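Local coordinates for thiamine pyrophosphokinase (Candida albicans, PDB 2G9Z), which probably catalyses the transfer of a pyrophosphoryl group from ATP to thiamine, giving thiamine pyrophosphate, with magnesium bound in its active site, at residues Thr220-Ser223 against Ile224-Leu227; Leu250-Lys253 against Gly254-Ile258; Tyr260-Arg263 against Leu264-His267; Tyr294-Lys297 against Tyr298-Arg301; Gln310-Ser313 against Ser314-Ile317. All coordinates share one frame; numbering follows the deposited sequence.

Contact 1 of 5, residues Thr220-Ser223 against Ile224-Leu227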
# COMPACT_ATOMS: atom_id res chain seq x y z
N THR A 220 2.44 2.87 -4.94
CA THR A 220 1.16 2.65 -4.31
C THR A 220 0.72 3.92 -3.60
O THR A 220 -0.41 4.37 -3.77
CB THR A 220 1.24 1.50 -3.29
OG1 THR A 220 1.45 0.27 -3.99
CG2 THR A 220 -0.04 1.41 -2.46
N VAL A 221 1.63 4.50 -2.83
CA VAL A 221 1.32 5.71 -2.10
C VAL A 221 1.02 6.88 -3.04
O VAL A 221 0.07 7.63 -2.82
CB VAL A 221 2.45 6.07 -1.11
CG1 VAL A 221 2.19 7.43 -0.48
CG2 VAL A 221 2.53 5.00 -0.03
N GLN A 222 1.82 7.03 -4.09
CA GLN A 222 1.59 8.12 -5.02
C GLN A 222 0.20 7.97 -5.66
O GLN A 222 -0.50 8.95 -5.86
CB GLN A 222 2.66 8.15 -6.11
CG GLN A 222 2.63 9.42 -6.95
CD GLN A 222 2.86 10.67 -6.10
OE1 GLN A 222 3.99 10.97 -5.71
NE2 GLN A 222 1.79 11.38 -5.80
N SER A 223 -0.19 6.74 -5.98
CA SER A 223 -1.50 6.50 -6.59
C SER A 223 -2.61 6.96 -5.66
O SER A 223 -3.57 7.60 -6.08
CB SER A 223 -1.68 5.02 -6.92
OG SER A 223 -0.75 4.61 -7.92
N ILE A 224 -2.48 6.63 -4.38
CA ILE A 224 -3.48 7.02 -3.40
C ILE A 224 -3.47 8.55 -3.30
O ILE A 224 -4.51 9.18 -3.26
CB ILE A 224 -3.18 6.39 -2.01
CG1 ILE A 224 -3.35 4.86 -2.10
CG2 ILE A 224 -4.10 6.98 -0.94
CD1 ILE A 224 -4.74 4.39 -2.52
N ASN A 225 -2.27 9.13 -3.27
CA ASN A 225 -2.16 10.58 -3.19
C ASN A 225 -2.95 11.22 -4.33
O ASN A 225 -3.73 12.14 -4.12
CB ASN A 225 -0.69 11.00 -3.25
CG ASN A 225 -0.50 12.49 -3.07
OD1 ASN A 225 -1.18 13.13 -2.28
ND2 ASN A 225 0.45 13.06 -3.81
N GLN A 226 -2.75 10.71 -5.54
CA GLN A 226 -3.45 11.22 -6.71
C GLN A 226 -4.96 11.00 -6.62
O GLN A 226 -5.74 11.83 -7.08
CB GLN A 226 -2.90 10.56 -7.98
CG GLN A 226 -1.44 10.90 -8.24
CD GLN A 226 -1.17 12.40 -8.17
OE1 GLN A 226 -1.86 13.19 -8.81
NE2 GLN A 226 -0.17 12.79 -7.39
N LEU A 227 -5.37 9.89 -6.01
CA LEU A 227 -6.79 9.59 -5.84
C LEU A 227 -7.45 10.74 -5.08
O LEU A 227 -8.48 11.27 -5.50
CB LEU A 227 -6.96 8.28 -5.07
CG LEU A 227 -8.39 7.87 -4.69
CD1 LEU A 227 -9.22 7.63 -5.95
CD2 LEU A 227 -8.35 6.62 -3.82
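Ile224 and Asn225 hang from the preceding turn of the helix: Ile224 N donates to Thr220 O at 3.1 Å and Asn225 N to Val221 O at 2.8 Å. The ladder goes on with Gln226 N on Gln222 O and Leu227 N on Ser223 O, the regular bonding of an alpha helix four residues on. Side chains lie against the same carbonyls. CG1 of Ile224, anti to its own carbonyl carbon at chi1 -66°, comes within 3.4 Å of Thr220 O, and CG of Gln226 settles at 3.2 Å from Gln222 O. On the amide-bearing flank, Gln222 and Asn225 run side by side and point the same way, their amide planes turned 53° from each other, while Gln226 slants across Gln222 from the next turn. The second shell fixes these groups. Asn225 is held at both ends of its amide by the second subunit, OD1 receiving Leu308 N and ND2 giving to Gly309 O. Ser223 OG turns back to Gln219 O in the same helix, and Leu227 packs on Val239 and Phe241 of the adjoining strand. This helix, 217-233, is the connection of a beta-alpha-beta crossover between strands 205-210 and 237-242. The side chain of Gln222 lies about 7 Å from a bound thiamine analogue, near it but not in contact. Asn225 can be buried because these backbone groups of the partner chain satisfy both ends of its amide, which makes the dimer interface polar and directional at this point.

Contact 2 of 5, residues Leu250-Lys253 against Gly254-Ile258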
# COMPACT_ATOMS: atom_id res chain seq x y z
N LEU A 250 -12.70 6.00 -3.38
CA LEU A 250 -12.82 7.05 -2.39
C LEU A 250 -14.25 7.28 -1.93
O LEU A 250 -15.17 7.35 -2.74
CB LEU A 250 -12.24 8.35 -2.96
CG LEU A 250 -11.84 9.45 -1.98
CD1 LEU A 250 -10.68 8.97 -1.13
CD2 LEU A 250 -11.44 10.70 -2.76
N LEU A 251 -14.41 7.37 -0.62
CA LEU A 251 -15.71 7.68 -0.04
C LEU A 251 -15.62 9.19 0.05
O LEU A 251 -14.58 9.73 0.43
CB LEU A 251 -15.84 7.06 1.35
CG LEU A 251 -15.94 5.53 1.40
CD1 LEU A 251 -15.97 5.07 2.84
CD2 LEU A 251 -17.19 5.08 0.67
N LYS A 252 -16.68 9.89 -0.32
CA LYS A 252 -16.65 11.34 -0.30
C LYS A 252 -17.24 11.96 0.96
O LYS A 252 -18.20 11.44 1.52
CB LYS A 252 -17.39 11.91 -1.51
CG LYS A 252 -16.85 11.45 -2.86
CD LYS A 252 -17.44 12.30 -3.97
CE LYS A 252 -16.83 11.98 -5.33
NZ LYS A 252 -17.09 13.09 -6.30
N LYS A 253 -16.64 13.06 1.40
CA LYS A 253 -17.12 13.79 2.57
C LYS A 253 -18.64 13.81 2.51
O LYS A 253 -19.22 14.19 1.49
CB LYS A 253 -16.59 15.22 2.54
CG LYS A 253 -17.08 16.11 3.67
CD LYS A 253 -16.44 17.49 3.56
CE LYS A 253 -16.79 18.38 4.74
NZ LYS A 253 -16.18 19.72 4.58
N GLY A 254 -19.28 13.41 3.60
CA GLY A 254 -20.73 13.38 3.63
C GLY A 254 -21.24 11.95 3.65
O GLY A 254 -20.53 11.04 4.08
N VAL A 255 -22.47 11.75 3.19
CA VAL A 255 -23.08 10.43 3.17
C VAL A 255 -22.77 9.68 1.87
O VAL A 255 -22.84 10.25 0.78
CB VAL A 255 -24.62 10.53 3.32
CG1 VAL A 255 -25.24 9.14 3.37
CG2 VAL A 255 -24.96 11.30 4.59
N ASN A 256 -22.40 8.41 2.00
CA ASN A 256 -22.10 7.58 0.84
C ASN A 256 -22.95 6.32 0.91
O ASN A 256 -23.03 5.68 1.95
CB ASN A 256 -20.62 7.15 0.85
CG ASN A 256 -19.67 8.32 0.64
OD1 ASN A 256 -19.37 8.71 -0.49
ND2 ASN A 256 -19.20 8.87 1.74
N TYR A 257 -23.60 5.98 -0.19
CA TYR A 257 -24.40 4.77 -0.23
C TYR A 257 -23.73 3.87 -1.26
O TYR A 257 -23.67 4.19 -2.44
CB TYR A 257 -25.84 5.07 -0.65
CG TYR A 257 -26.68 3.82 -0.89
CD1 TYR A 257 -26.76 2.81 0.07
CD2 TYR A 257 -27.38 3.64 -2.09
CE1 TYR A 257 -27.51 1.66 -0.15
CE2 TYR A 257 -28.14 2.49 -2.32
CZ TYR A 257 -28.20 1.51 -1.35
OH TYR A 257 -28.95 0.37 -1.57
N ILE A 258 -23.18 2.75 -0.79
CA ILE A 258 -22.50 1.80 -1.67
C ILE A 258 -23.49 0.67 -1.93
O ILE A 258 -23.93 0.02 -0.99
CB ILE A 258 -21.22 1.22 -1.01
CG1 ILE A 258 -20.20 2.33 -0.74
CG2 ILE A 258 -20.60 0.17 -1.92
CD1 ILE A 258 -20.59 3.27 0.39
O HOH W 1 -21.01 12.30 0.04
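Leu251 meets the returning strand with its CD2 methyl, which lies 3.9 Å from Ile258 CD1 where the two side chains cross at about a right angle. The same methyl also rests near CB of Asn256, giving the inner side of the turn an apolar patch. Lys252 supplies the polar grip, and it does so with its backbone: Lys252 N donates to Asn256 OD1 at 2.9 Å, and Asn256 ND2 returns a bond to Lys252 O at 2.8 Å. One amide thus clasps both the N-H and the carbonyl of a single residue, which fixes its rotation; the Lys252 carbonyl is met 19° out of its plane. The lysine side chain itself runs out extended, and its NZ bonds to Pro235 O. Lys253 turns the chain, and Lys253 O shares a water with Val255 O, at 3.0 Å and 2.8 Å respectively. At the apex Gly254 has a positive phi of 111°, where a beta carbon would press against Lys253 O. Asn256 is tied further to Asn45 ND2 and Val325 O, so its amide connects three chain segments. The turn carries the chain from strand 246-251 of the large mixed sheet into strand 254-259, which lies between strands 45-47 and 322-327 in the five-stranded sheet, while Leu250 and Lys252 pack against helix 217-233.

Contact 3 of 5, residues Tyr260-Arg263 against Leu264-His267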
# COMPACT_ATOMS: atom_id res chain seq x y z
N TYR A 260 -24.93 -2.75 -4.61
CA TYR A 260 -24.61 -3.82 -5.54
C TYR A 260 -25.78 -4.80 -5.54
O TYR A 260 -26.57 -4.81 -4.60
CB TYR A 260 -23.33 -4.53 -5.09
CG TYR A 260 -23.19 -4.58 -3.58
CD1 TYR A 260 -22.46 -3.60 -2.90
CD2 TYR A 260 -23.84 -5.55 -2.83
CE1 TYR A 260 -22.39 -3.60 -1.51
CE2 TYR A 260 -23.78 -5.56 -1.44
CZ TYR A 260 -23.06 -4.57 -0.79
OH TYR A 260 -23.03 -4.54 0.59
N LYS A 261 -25.91 -5.61 -6.59
CA LYS A 261 -27.00 -6.59 -6.68
C LYS A 261 -27.05 -7.39 -5.39
O LYS A 261 -28.08 -7.44 -4.72
CB LYS A 261 -26.78 -7.52 -7.87
CG LYS A 261 -27.73 -8.70 -7.94
CD LYS A 261 -27.26 -9.72 -8.97
CE LYS A 261 -28.16 -10.94 -8.99
NZ LYS A 261 -29.55 -10.59 -9.39
N ASN A 262 -25.92 -8.02 -5.06
CA ASN A 262 -25.76 -8.78 -3.83
C ASN A 262 -24.26 -8.97 -3.64
O ASN A 262 -23.47 -8.57 -4.49
CB ASN A 262 -26.47 -10.14 -3.88
CG ASN A 262 -26.12 -10.95 -5.10
OD1 ASN A 262 -24.95 -11.12 -5.44
ND2 ASN A 262 -27.14 -11.47 -5.77
N ARG A 263 -23.87 -9.57 -2.52
CA ARG A 263 -22.46 -9.79 -2.24
C ARG A 263 -21.85 -10.94 -3.03
O ARG A 263 -20.63 -11.04 -3.17
CB ARG A 263 -22.27 -10.01 -0.74
CG ARG A 263 -22.61 -8.78 0.08
CD ARG A 263 -22.68 -9.10 1.56
NE ARG A 263 -23.75 -10.06 1.84
CZ ARG A 263 -24.05 -10.49 3.06
NH1 ARG A 263 -23.38 -10.04 4.11
NH2 ARG A 263 -25.03 -11.38 3.23
N LEU A 264 -22.71 -11.81 -3.56
CA LEU A 264 -22.25 -12.95 -4.35
C LEU A 264 -21.56 -12.46 -5.62
O LEU A 264 -20.78 -13.19 -6.24
CB LEU A 264 -23.42 -13.85 -4.72
CG LEU A 264 -24.04 -14.58 -3.53
CD1 LEU A 264 -25.32 -15.29 -3.95
CD2 LEU A 264 -23.02 -15.56 -2.96
N MET A 265 -21.84 -11.22 -6.00
CA MET A 265 -21.24 -10.64 -7.19
C MET A 265 -19.72 -10.53 -7.08
O MET A 265 -19.00 -10.75 -8.05
CB MET A 265 -21.80 -9.25 -7.44
CG MET A 265 -23.30 -9.18 -7.51
SD MET A 265 -23.79 -7.45 -7.46
CE MET A 265 -23.81 -7.07 -9.20
N PHE A 266 -19.23 -10.18 -5.89
CA PHE A 266 -17.78 -10.02 -5.69
C PHE A 266 -17.18 -10.88 -4.60
O PHE A 266 -15.97 -10.84 -4.37
CB PHE A 266 -17.45 -8.55 -5.41
CG PHE A 266 -18.17 -7.98 -4.21
CD1 PHE A 266 -19.48 -7.52 -4.32
CD2 PHE A 266 -17.54 -7.91 -2.97
CE1 PHE A 266 -20.15 -6.99 -3.22
CE2 PHE A 266 -18.20 -7.39 -1.86
CZ PHE A 266 -19.51 -6.92 -1.98
N HIS A 267 -18.02 -11.66 -3.92
CA HIS A 267 -17.54 -12.51 -2.85
C HIS A 267 -17.99 -13.95 -3.07
O HIS A 267 -19.07 -14.34 -2.62
CB HIS A 267 -18.04 -12.00 -1.50
CG HIS A 267 -17.48 -12.75 -0.33
ND1 HIS A 267 -16.14 -12.82 -0.06
CD2 HIS A 267 -18.10 -13.46 0.65
CE1 HIS A 267 -15.94 -13.55 1.03
NE2 HIS A 267 -17.11 -13.95 1.48
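Tyr260 and Phe266 are brought together by their first torsions: chi1 is 34° in Tyr260 and 57° in Phe266, so each CG sits between its backbone N and carbonyl carbon. The result is a T-shaped pair in which the edge of Phe266 faces the Tyr260 ring, with CE1 of Phe266 3.9 Å from CG of Tyr260 and the planes 76° apart. Met265 folds back beside them, and Asn262 answers through its own O and OD1, both weakly bonded to Met265 N. Arg263 O is gripped by two donors: His267 N at 2.8 Å lies nearly along the carbonyl direction, whereas Phe266 N at 3.2 Å comes from well above the carbonyl plane. Beyond the turn, Phe266 stacks on Phe50, Tyr260 OH bonds to Gly319 O, and the Arg263 guanidinium reaches Asp29 O. A carbonyl shared by the amides three and four residues on closes a compact turn, here set in the loop that follows strand 254-259 and precedes strand 277-281; the turn belongs to the vitamin B1 binding domain.

Contact 4 of 5, residues Tyr294-Lys297 against Tyr298-Arg301; sequences YGLK and YDMR. With VNP (3-[(4-amino-2-methylpyrimidin-5-yl)methyl]-5-(2-{[hydroxy(phosphonoamino)phosphoryl]oxy}ethyl)-4-methyl-1,3-thiazol-3-I um), chain N.
Asp299 folds back onto Gly295 and Leu296 in a buried tight turn, where the chain leaves strand 289-294 and returns as strand 298-301. Its carboxylate is clasped by two successive amides. Gly295 N meets OD2 of Asp299 at 2.9 Å on the syn lone pair, whereas Leu296 N comes to OD1 of Asp299 at 2.7 Å from 39° above the carboxylate plane. Gln27 NE2 and Ser293 OG bond the same acid, so neighbouring N-H and O-H groups would stabilise its charge. Tyr294 CE1 lies 3.4 Å from CZ of Arg301, centred over one face of the guanidinium, with ring and guanidinium planes inclined by 28°. Arg301 NE is bonded to Ser293 O, while its ion pair to Asp299 is long. Tyr298 and Met300 line the thiamine pocket in the vitamin B1 binding domain, and strand 298-301 pairs antiparallel with strand 23-26. There the Tyr298 ring is sandwiched: CG of Lys297 lies 3.4 Å from CE2 over one face, and C7A of the bound analogue VNP lies 3.5 Å from CD2 over the other. Gln151 of the second subunit bonds Tyr298 OH. Met300, its chain bent at chi3 (-79°), sets CE against Leu296 CD1 at 3.9 Å, and its CG touches the pyrimidine methyl CM2 of VNP at 3.8 Å.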
# COMPACT_ATOMS: atom_id res chain seq x y z
N TYR A 294 -23.48 2.04 8.38
CA TYR A 294 -24.70 1.24 8.54
C TYR A 294 -24.59 0.12 7.51
O TYR A 294 -24.65 0.38 6.31
CB TYR A 294 -25.93 2.10 8.25
CG TYR A 294 -25.94 3.40 9.02
CD1 TYR A 294 -26.49 3.48 10.30
CD2 TYR A 294 -25.34 4.54 8.49
CE1 TYR A 294 -26.43 4.67 11.04
CE2 TYR A 294 -25.28 5.73 9.21
CZ TYR A 294 -25.82 5.79 10.48
OH TYR A 294 -25.74 6.96 11.19
N GLY A 295 -24.39 -1.11 7.97
CA GLY A 295 -24.27 -2.21 7.04
C GLY A 295 -22.95 -2.95 7.10
O GLY A 295 -22.78 -3.97 6.43
N LEU A 296 -21.99 -2.45 7.88
CA LEU A 296 -20.72 -3.15 8.01
C LEU A 296 -20.81 -4.06 9.23
O LEU A 296 -21.60 -3.80 10.14
CB LEU A 296 -19.57 -2.15 8.19
CG LEU A 296 -19.42 -1.16 7.03
CD1 LEU A 296 -18.20 -0.27 7.27
CD2 LEU A 296 -19.28 -1.92 5.71
N LYS A 297 -20.03 -5.14 9.23
CA LYS A 297 -20.02 -6.10 10.34
C LYS A 297 -19.71 -5.37 11.64
O LYS A 297 -20.31 -5.64 12.68
CB LYS A 297 -18.99 -7.19 10.07
CG LYS A 297 -18.90 -8.28 11.15
CD LYS A 297 -20.16 -9.13 11.21
CE LYS A 297 -20.03 -10.20 12.30
NZ LYS A 297 -21.28 -11.00 12.41
N TYR A 298 -18.75 -4.46 11.59
CA TYR A 298 -18.38 -3.67 12.75
C TYR A 298 -18.72 -2.23 12.39
O TYR A 298 -17.87 -1.46 11.94
CB TYR A 298 -16.89 -3.84 13.04
CG TYR A 298 -16.52 -5.29 13.24
CD1 TYR A 298 -16.62 -5.89 14.50
CD2 TYR A 298 -16.13 -6.08 12.16
CE1 TYR A 298 -16.35 -7.25 14.66
CE2 TYR A 298 -15.86 -7.43 12.32
CZ TYR A 298 -15.97 -8.01 13.57
OH TYR A 298 -15.72 -9.36 13.70
N ASP A 299 -20.00 -1.89 12.54
CA ASP A 299 -20.48 -0.56 12.22
C ASP A 299 -19.96 0.46 13.20
O ASP A 299 -19.86 0.20 14.40
CB ASP A 299 -22.02 -0.50 12.19
CG ASP A 299 -22.59 -0.83 10.82
OD1 ASP A 299 -21.92 -0.51 9.80
OD2 ASP A 299 -23.72 -1.37 10.74
N MET A 300 -19.62 1.63 12.68
CA MET A 300 -19.08 2.70 13.50
C MET A 300 -20.08 3.84 13.65
O MET A 300 -20.88 4.11 12.76
CB MET A 300 -17.79 3.22 12.86
CG MET A 300 -16.65 2.20 12.83
SD MET A 300 -15.49 2.42 11.44
CE MET A 300 -16.42 1.67 10.12
N ARG A 301 -20.03 4.50 14.80
CA ARG A 301 -20.88 5.65 15.06
C ARG A 301 -19.98 6.67 15.72
O ARG A 301 -19.38 6.40 16.76
CB ARG A 301 -22.05 5.27 15.98
CG ARG A 301 -22.98 4.20 15.39
CD ARG A 301 -23.47 4.61 14.00
NE ARG A 301 -23.84 3.47 13.18
CZ ARG A 301 -24.90 2.70 13.39
NH1 ARG A 301 -25.72 2.95 14.41
NH2 ARG A 301 -25.14 1.66 12.59
O2G VNP N . -9.68 -11.95 9.53
PG VNP N . -8.57 -11.41 8.50
O3G VNP N . -9.17 -10.49 7.51
O1G VNP N . -7.96 -12.72 7.79
N3B VNP N . -7.38 -10.70 9.35
PB VNP N . -7.11 -11.37 10.80
O2B VNP N . -5.87 -10.79 11.36
O1B VNP N . -7.18 -12.84 10.64
O1 VNP N . -8.37 -10.91 11.69
C7 VNP N . -8.69 -9.54 11.98
C12 VNP N . -9.41 -9.54 13.33
C11 VNP N . -10.00 -8.21 13.81
C10 VNP N . -11.30 -7.76 13.14
CM4 VNP N . -12.34 -8.74 12.60
S1 VNP N . -8.99 -6.71 13.61
C9 VNP N . -10.40 -5.69 13.43
N5 VNP N . -11.44 -6.43 13.06
C7A VNP N . -12.66 -5.84 12.49
C5A VNP N . -12.94 -4.41 12.96
C6A VNP N . -12.97 -3.44 11.97
N1A VNP N . -13.29 -2.19 12.26
C2A VNP N . -13.59 -1.83 13.51
CM2 VNP N . -14.00 -0.38 13.81
N3A VNP N . -13.57 -2.73 14.50
C4A VNP N . -13.25 -4.01 14.25
N4A VNP N . -13.24 -4.88 15.26

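Contact 5 of 5, residues Gln310-Ser313 against Ser314-Ile317. With VNP (3-[(4-amino-2-methylpyrimidin-5-yl)methyl]-5-(2-{[hydroxy(phosphonoamino)phosphoryl]oxy}ethyl)-4-methyl-1,3-thiazol-3-I um), chain N.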
# COMPACT_ATOMS: atom_id res chain seq x y z
N GLN A 310 -6.62 4.83 15.55
CA GLN A 310 -7.41 3.66 15.16
C GLN A 310 -7.79 3.72 13.69
O GLN A 310 -8.14 4.77 13.15
CB GLN A 310 -8.68 3.54 16.02
CG GLN A 310 -9.25 4.87 16.53
CD GLN A 310 -10.49 4.69 17.39
OE1 GLN A 310 -10.56 3.80 18.24
NE2 GLN A 310 -11.48 5.54 17.18
N VAL A 311 -7.69 2.57 13.04
CA VAL A 311 -8.03 2.42 11.63
C VAL A 311 -8.85 1.16 11.50
O VAL A 311 -8.46 0.10 11.99
CB VAL A 311 -6.77 2.29 10.73
CG1 VAL A 311 -7.19 1.88 9.31
CG2 VAL A 311 -6.02 3.61 10.69
N SER A 312 -10.01 1.26 10.86
CA SER A 312 -10.85 0.10 10.68
C SER A 312 -10.31 -0.77 9.54
O SER A 312 -10.38 -0.38 8.37
CB SER A 312 -12.29 0.52 10.38
OG SER A 312 -13.10 -0.61 10.12
N SER A 313 -9.75 -1.92 9.90
CA SER A 313 -9.25 -2.86 8.90
C SER A 313 -9.88 -4.19 9.27
O SER A 313 -10.32 -4.38 10.41
CB SER A 313 -7.71 -2.96 8.91
OG SER A 313 -7.21 -3.41 10.15
N SER A 314 -9.94 -5.11 8.31
CA SER A 314 -10.58 -6.39 8.54
C SER A 314 -12.05 -6.22 8.94
O SER A 314 -12.59 -7.01 9.70
CB SER A 314 -9.83 -7.19 9.60
OG SER A 314 -8.56 -7.60 9.11
N ASN A 315 -12.69 -5.16 8.44
CA ASN A 315 -14.11 -4.97 8.71
C ASN A 315 -14.75 -5.88 7.67
O ASN A 315 -14.04 -6.41 6.81
CB ASN A 315 -14.54 -3.52 8.46
CG ASN A 315 -15.75 -3.11 9.31
OD1 ASN A 315 -16.65 -3.93 9.55
ND2 ASN A 315 -15.79 -1.86 9.76
N ARG A 316 -16.06 -6.09 7.74
CA ARG A 316 -16.75 -6.94 6.77
C ARG A 316 -18.04 -6.27 6.33
O ARG A 316 -18.56 -5.38 7.00
CB ARG A 316 -17.11 -8.32 7.37
CG ARG A 316 -16.13 -8.90 8.36
CD ARG A 316 -14.85 -9.45 7.73
NE ARG A 316 -14.03 -10.07 8.77
CZ ARG A 316 -12.71 -10.25 8.70
NH1 ARG A 316 -12.05 -9.87 7.62
NH2 ARG A 316 -12.06 -10.80 9.72
N ILE A 317 -18.58 -6.73 5.20
CA ILE A 317 -19.81 -6.16 4.67
C ILE A 317 -21.02 -7.02 5.01
O ILE A 317 -21.13 -8.16 4.56
CB ILE A 317 -19.70 -5.98 3.13
CG1 ILE A 317 -18.55 -5.02 2.81
CG2 ILE A 317 -21.02 -5.46 2.57
CD1 ILE A 317 -18.34 -4.77 1.33
O2G VNP N . -9.68 -11.95 9.53
PG VNP N . -8.57 -11.41 8.50
O3G VNP N . -9.17 -10.49 7.51
O1G VNP N . -7.96 -12.72 7.79
N3B VNP N . -7.38 -10.70 9.35
PB VNP N . -7.11 -11.37 10.80
O2B VNP N . -5.87 -10.79 11.36
O1B VNP N . -7.18 -12.84 10.64
O1 VNP N . -8.37 -10.91 11.69
C7 VNP N . -8.69 -9.54 11.98
C12 VNP N . -9.41 -9.54 13.33
C11 VNP N . -10.00 -8.21 13.81
C10 VNP N . -11.30 -7.76 13.14
CM4 VNP N . -12.34 -8.74 12.60
S1 VNP N . -8.99 -6.71 13.61
C9 VNP N . -10.40 -5.69 13.43
N5 VNP N . -11.44 -6.43 13.06
C7A VNP N . -12.66 -5.84 12.49
C5A VNP N . -12.94 -4.41 12.96
C6A VNP N . -12.97 -3.44 11.97
N1A VNP N . -13.29 -2.19 12.26
C2A VNP N . -13.59 -1.83 13.51
CM2 VNP N . -14.00 -0.38 13.81
N3A VNP N . -13.57 -2.73 14.50
C4A VNP N . -13.25 -4.01 14.25
N4A VNP N . -13.24 -4.88 15.26
O HOH W 2 -6.51 -5.99 9.67
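Asn315 meets Ser312 through its flat amide: ND2 donates to Ser312 OG at 3.0 Å, with the hydroxyl 25° out of the amide plane. The other flat group, the guanidinium of Arg316, carries Ser314 O over the centre of one face, 3.3 Å above the plane, and has the terminal phosphoryl group of the bound analogue VNP at its edge. Arg316 NH1 gives an almost straight bond (174°) to O3G of VNP at 2.9 Å, and NH2 gives another to O2G of VNP at 2.7 Å; the two-pronged grip would fix that phosphoryl group and balance its charge. A bend at chi2 swings the arginine round to it, and Thr277 OG1 bonds NH1 from the protein side. At the pyrimidine end Ser312 OG, anti to its backbone N (chi1 176°), donates to N1A of VNP at 2.7 Å. The hydroxyl is thereby a relay, receiving from Asn315 and giving to the ring. Both ends of the thiamine analogue are thus read by one corner of the vitamin B1 binding domain, where Ser314, with both backbone angles positive, turns the chain between short strands 312-313 and 315-316. Asn315 cannot swivel easily, because OD1 takes Arg316 N at 2.9 Å on an in-plane lone pair and also receives Tyr298 N. A water joins Ser313 OG and Ser314 OG, 2.7 Å from each. The second subunit closes the corner: Gln222 of that subunit approaches Ser313 OG, and Arg216 and Asp218 of the second subunit bond Ser314 OG and Ser314 N respectively.

In the fold
Contacts 4 and 5, with centres 9 Å apart, build one side of the thiamine pocket and both touch VNP; Lys297 N meets Arg316 O at 2.7 Å, sewing them together. Contact 3 touches contact 5 at its far end, where Arg263 NH1 lies 3.0 Å from Ile317 O. Contact 2 leads directly into contact 3 along the chain and touches contact 1 where Leu250 CD2 packs 4.1 Å from Leu227 O. Within one chain contact 1 stays about 12 Å from contact 5 between nearest atoms, yet across the dimer its helix meets Val311 and Ser313 of the second subunit, so each pocket is assembled from both chains.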